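Long-range contacts in putative sugar binding protein (Salmonella enterica subsp. enterica serovar Typhimurium, PDB 3KNZ), which probably binds phosphorylated sugar derivatives through SIS-type domains, although its true substrate and activity remain putative: residues A224-T229 against E247-P252; E196-H201 against P317-E322. All blocks are in the same frame, centred on the assembly; numbering follows the deposited sequence.

Contact 1 (A224-T229 against E247-P252); sequences ADIRLT and ETLRCP
Ile226 and Pro252 meet where the beta-alpha-beta crossover made of strand 225-230, helix 235-249 and strand 253-257 comes back to its own sheet, a parallel five-stranded sheet like that of SIS domains. The backbone N of Ile226 donates to Pro252 O over 3.0 Å, almost straight at 171°. The bond comes just ahead of strand 253-257, whose Ser254 then pairs with Ile226 and Leu228, while Asp225 and Arg227 bond to Ala274 in the strand on their other flank. The close part of the contact lies around this bond, at the start of the strand, where Asp225 CA also comes within 3.5 Å of Pro252 O. On the helix-covered face of the sheet the fit is looser, a single touch of Ile226 CD1 on Leu249 CD1 at 4.1 Å, the two side chains crossing at about a right angle. Ile226 has CG1 beside its backbone N (chi1 -58°) and an extended outer arm, which carries CD1 across to the end of the helix; Met245, Val253 and Ile276 also touch this side chain. Arg250, just past the helix, has positive phi, and its guanidinium turns away to bond Tyr266 and Asn267 of the second subunit, so the turn also faces the dimer partner. The solvent side is formed by Pro252 and Ala224, both exposed, with Pro252 CD 3.8 Å from Ala224 O. Asp225, itself buried, leads its carboxylate away from the proline ring toward Ser273, whose OG is bonded to OD1; an imidazole molecule, probably from the crystallisation liquor, lies near this side chain. Asp225 CB itself lies 3.8 Å from Pro252 CB.

Contact 2 (E196-H201 against P317-E322); sequences EKTFNH and PFVNDE
The long helix 185-215 is met here by the loop that runs from the last strand, 314-315, of the second parallel sheet to helix 326-339, and Val319 is the residue that reaches across. Its CG2 stands over one face of the His201 imidazole, 3.8 Å from the ring centroid and 24° off the normal, a CH-pi contact displaced toward the CB side of the ring: the nearest ring atom is CG, at 3.4 Å. The other branch, CG1, lies anti to the backbone N (chi1 169°) and meets Thr198 OG1 at 3.8 Å. The two methyls thus reach residues three apart on the helix, joining it to what is probably the second SIS-like domain, judged by its parallel sheet. Glu328 of helix 326-339 holds the loop, accepting the backbone N-H groups of Val319 and Asn320. Beside the valine the contact becomes wet. One water takes the N-H of Asp321 and lies 2.6 Å from Thr198 OG1; a second, 2.7 Å from the same hydroxyl, donates weakly to Asp321 OD2. Asp321 OD1 accepts from the backbone N of Asp323 and Phe324 and forms a salt bridge with Arg194.

Overall arrangement
Contact 1 is nested along the chain inside the loop closed by contact 2: helix 185-215 comes first, then the crossover from strand 225-230 to strand 253-257, then the loop after strand 314-315. Their centres lie 27 Å apart and their nearest atoms about 11 Å, so the two do not touch. Both belong to the second parallel sheet and its surroundings. Contact 1 sits at one edge, where strand 253-257 is outermost in the chain, whereas contact 2 follows the strand at the opposite edge, 314-315. One closes a local unit; the other, spanning 115 intervening residues, ties the loop after the last strand back to helix 185-215, earlier in the chain.

Contact 1 (A224-T229 against E247-P252)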
# COMPACT_ATOMS: atom_id res chain seq x y z
N ALA A 224 -17.51 17.24 -5.78
CA ALA A 224 -16.85 16.55 -6.90
C ALA A 224 -16.20 15.24 -6.50
O ALA A 224 -16.29 14.24 -7.21
CB ALA A 224 -15.80 17.47 -7.53
N ASP A 225 -15.50 15.27 -5.37
CA ASP A 225 -14.84 14.09 -4.84
C ASP A 225 -14.66 14.24 -3.34
O ASP A 225 -14.57 15.35 -2.81
CB ASP A 225 -13.49 13.87 -5.52
CG ASP A 225 -12.48 14.95 -5.19
OD1 ASP A 225 -12.89 16.09 -4.88
OD2 ASP A 225 -11.28 14.67 -5.25
N ILE A 226 -14.60 13.11 -2.66
CA ILE A 226 -14.52 13.09 -1.22
C ILE A 226 -13.19 12.50 -0.79
O ILE A 226 -12.74 11.52 -1.35
CB ILE A 226 -15.67 12.25 -0.65
CG1 ILE A 226 -17.02 12.84 -1.11
CG2 ILE A 226 -15.57 12.16 0.87
CD1 ILE A 226 -18.24 11.96 -0.84
N ARG A 227 -12.58 13.12 0.21
CA ARG A 227 -11.32 12.65 0.75
C ARG A 227 -11.53 12.39 2.24
O ARG A 227 -12.10 13.22 2.95
CB ARG A 227 -10.25 13.71 0.54
CG ARG A 227 -10.17 14.27 -0.88
CD ARG A 227 -9.60 13.27 -1.87
NE ARG A 227 -9.63 13.80 -3.24
CZ ARG A 227 -9.00 13.26 -4.28
NH1 ARG A 227 -8.26 12.17 -4.14
NH2 ARG A 227 -9.10 13.83 -5.48
N LEU A 228 -11.07 11.23 2.70
CA LEU A 228 -11.20 10.86 4.10
C LEU A 228 -9.82 10.81 4.71
O LEU A 228 -8.90 10.31 4.08
CB LEU A 228 -11.81 9.46 4.23
CG LEU A 228 -13.03 9.18 3.36
CD1 LEU A 228 -13.59 7.81 3.73
CD2 LEU A 228 -14.07 10.27 3.54
N THR A 229 -9.67 11.31 5.93
CA THR A 229 -8.38 11.25 6.59
C THR A 229 -8.55 10.86 8.04
O THR A 229 -9.65 10.94 8.60
CB THR A 229 -7.61 12.58 6.53
OG1 THR A 229 -6.25 12.38 6.96
CG2 THR A 229 -8.28 13.62 7.43
N GLU A 247 -17.59 2.55 -4.22
CA GLU A 247 -18.35 1.43 -4.75
C GLU A 247 -19.85 1.69 -4.78
O GLU A 247 -20.55 1.20 -5.65
CB GLU A 247 -18.02 0.21 -3.88
CG GLU A 247 -18.28 -1.15 -4.49
CD GLU A 247 -17.55 -2.24 -3.72
OE1 GLU A 247 -17.66 -2.29 -2.48
OE2 GLU A 247 -16.85 -3.05 -4.36
N THR A 248 -20.34 2.49 -3.83
CA THR A 248 -21.77 2.78 -3.74
C THR A 248 -22.18 4.10 -4.39
O THR A 248 -23.13 4.15 -5.16
CB THR A 248 -22.22 2.87 -2.26
OG1 THR A 248 -21.75 1.72 -1.54
CG2 THR A 248 -23.73 2.94 -2.17
N LEU A 249 -21.48 5.18 -4.05
CA LEU A 249 -21.81 6.50 -4.58
C LEU A 249 -21.35 6.62 -6.03
O LEU A 249 -21.83 7.48 -6.77
CB LEU A 249 -21.17 7.61 -3.73
CG LEU A 249 -21.39 7.59 -2.21
CD1 LEU A 249 -20.82 8.86 -1.58
CD2 LEU A 249 -22.86 7.44 -1.85
N ARG A 250 -20.43 5.75 -6.42
CA ARG A 250 -19.89 5.73 -7.78
C ARG A 250 -19.17 7.02 -8.18
O ARG A 250 -19.22 7.45 -9.33
CB ARG A 250 -20.99 5.38 -8.80
CG ARG A 250 -21.74 4.08 -8.50
CD ARG A 250 -20.82 2.87 -8.33
NE ARG A 250 -20.07 2.55 -9.54
CZ ARG A 250 -19.10 1.63 -9.60
NH1 ARG A 250 -18.75 0.96 -8.51
NH2 ARG A 250 -18.47 1.40 -10.75
N CYS A 251 -18.49 7.65 -7.22
CA CYS A 251 -17.66 8.82 -7.49
C CYS A 251 -16.39 8.74 -6.64
O CYS A 251 -16.32 7.97 -5.68
CB CYS A 251 -18.45 10.13 -7.35
SG CYS A 251 -19.46 10.27 -5.89
N PRO A 252 -15.36 9.52 -7.00
CA PRO A 252 -14.05 9.38 -6.36
C PRO A 252 -14.00 9.62 -4.85
O PRO A 252 -14.45 10.66 -4.36
CB PRO A 252 -13.18 10.43 -7.08
CG PRO A 252 -13.94 10.79 -8.32
CD PRO A 252 -15.38 10.64 -7.94

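Contact 2 (E196-H201 against P317-E322)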
# COMPACT_ATOMS: atom_id res chain seq x y z
N GLU A 196 -17.21 -6.37 24.13
CA GLU A 196 -18.64 -6.41 24.41
C GLU A 196 -19.20 -5.00 24.67
O GLU A 196 -20.30 -4.68 24.25
CB GLU A 196 -18.90 -7.33 25.60
CG GLU A 196 -20.36 -7.47 25.98
CD GLU A 196 -20.56 -8.21 27.29
OE1 GLU A 196 -19.67 -8.20 28.17
OE2 GLU A 196 -21.64 -8.81 27.46
N LYS A 197 -18.45 -4.16 25.38
CA LYS A 197 -18.93 -2.82 25.64
C LYS A 197 -19.03 -2.04 24.33
O LYS A 197 -20.03 -1.36 24.08
CB LYS A 197 -18.03 -2.09 26.64
CG LYS A 197 -18.55 -0.71 27.05
CD LYS A 197 -17.61 -0.02 28.01
CE LYS A 197 -18.06 1.40 28.34
NZ LYS A 197 -17.08 2.12 29.20
N THR A 198 -18.00 -2.14 23.49
CA THR A 198 -18.01 -1.47 22.19
C THR A 198 -19.19 -1.98 21.35
O THR A 198 -19.94 -1.19 20.77
CB THR A 198 -16.67 -1.63 21.42
OG1 THR A 198 -15.62 -0.96 22.12
CG2 THR A 198 -16.76 -1.04 20.01
N PHE A 199 -19.37 -3.29 21.30
CA PHE A 199 -20.46 -3.84 20.50
C PHE A 199 -21.84 -3.38 20.98
O PHE A 199 -22.71 -3.08 20.16
CB PHE A 199 -20.39 -5.37 20.40
CG PHE A 199 -19.09 -5.89 19.80
CD1 PHE A 199 -18.37 -5.13 18.89
CD2 PHE A 199 -18.65 -7.17 20.10
CE1 PHE A 199 -17.19 -5.62 18.35
CE2 PHE A 199 -17.48 -7.66 19.55
CZ PHE A 199 -16.75 -6.88 18.67
N ASN A 200 -22.04 -3.31 22.30
CA ASN A 200 -23.31 -2.83 22.85
C ASN A 200 -23.59 -1.35 22.57
O ASN A 200 -24.73 -0.92 22.63
CB ASN A 200 -23.34 -3.05 24.36
CG ASN A 200 -23.57 -4.50 24.72
OD1 ASN A 200 -24.32 -5.21 24.05
ND2 ASN A 200 -22.95 -4.93 25.82
N HIS A 201 -22.54 -0.58 22.29
CA HIS A 201 -22.69 0.84 22.02
C HIS A 201 -22.91 1.15 20.53
O HIS A 201 -23.23 2.29 20.17
CB HIS A 201 -21.47 1.61 22.56
CG HIS A 201 -21.53 1.89 24.03
ND1 HIS A 201 -21.89 3.12 24.54
CD2 HIS A 201 -21.31 1.09 25.11
CE1 HIS A 201 -21.88 3.07 25.86
NE2 HIS A 201 -21.53 1.85 26.23
N PRO A 317 -20.57 10.47 21.59
CA PRO A 317 -19.81 9.89 22.70
C PRO A 317 -19.26 8.49 22.41
O PRO A 317 -19.74 7.52 22.98
CB PRO A 317 -20.84 9.85 23.84
CG PRO A 317 -22.15 9.73 23.15
CD PRO A 317 -22.02 10.52 21.88
N PHE A 318 -18.27 8.38 21.55
CA PHE A 318 -17.68 7.09 21.23
C PHE A 318 -17.09 6.45 22.47
O PHE A 318 -16.63 7.15 23.37
CB PHE A 318 -16.53 7.24 20.22
CG PHE A 318 -16.96 7.72 18.88
CD1 PHE A 318 -17.29 6.82 17.88
CD2 PHE A 318 -17.04 9.07 18.60
CE1 PHE A 318 -17.69 7.25 16.64
CE2 PHE A 318 -17.43 9.52 17.36
CZ PHE A 318 -17.76 8.60 16.38
N VAL A 319 -17.09 5.12 22.51
CA VAL A 319 -16.44 4.39 23.59
C VAL A 319 -14.94 4.71 23.50
O VAL A 319 -14.27 4.83 24.52
CB VAL A 319 -16.70 2.87 23.48
CG1 VAL A 319 -15.80 2.08 24.42
CG2 VAL A 319 -18.17 2.57 23.76
N ASN A 320 -14.43 4.88 22.28
CA ASN A 320 -13.01 5.22 22.04
C ASN A 320 -11.96 4.29 22.63
O ASN A 320 -10.89 4.73 23.03
CB ASN A 320 -12.70 6.66 22.47
CG ASN A 320 -12.67 7.63 21.30
OD1 ASN A 320 -12.91 7.26 20.15
ND2 ASN A 320 -12.36 8.87 21.59
N ASP A 321 -12.27 3.00 22.67
CA ASP A 321 -11.32 2.01 23.14
C ASP A 321 -10.12 2.08 22.19
O ASP A 321 -10.30 2.11 20.97
CB ASP A 321 -11.97 0.63 23.09
CG ASP A 321 -11.12 -0.44 23.72
OD1 ASP A 321 -10.02 -0.71 23.21
OD2 ASP A 321 -11.59 -1.03 24.71
N GLU A 322 -8.90 2.15 22.73
CA GLU A 322 -7.72 2.26 21.86
C GLU A 322 -7.56 1.07 20.92
O GLU A 322 -6.90 1.18 19.89
CB GLU A 322 -6.41 2.49 22.64
CG GLU A 322 -5.95 1.36 23.51
CD GLU A 322 -6.68 1.30 24.83
OE1 GLU A 322 -7.56 2.16 25.06
OE2 GLU A 322 -6.37 0.41 25.65
O HOH W 1 -14.55 1.32 21.33
O HOH W 2 -14.95 -1.12 24.73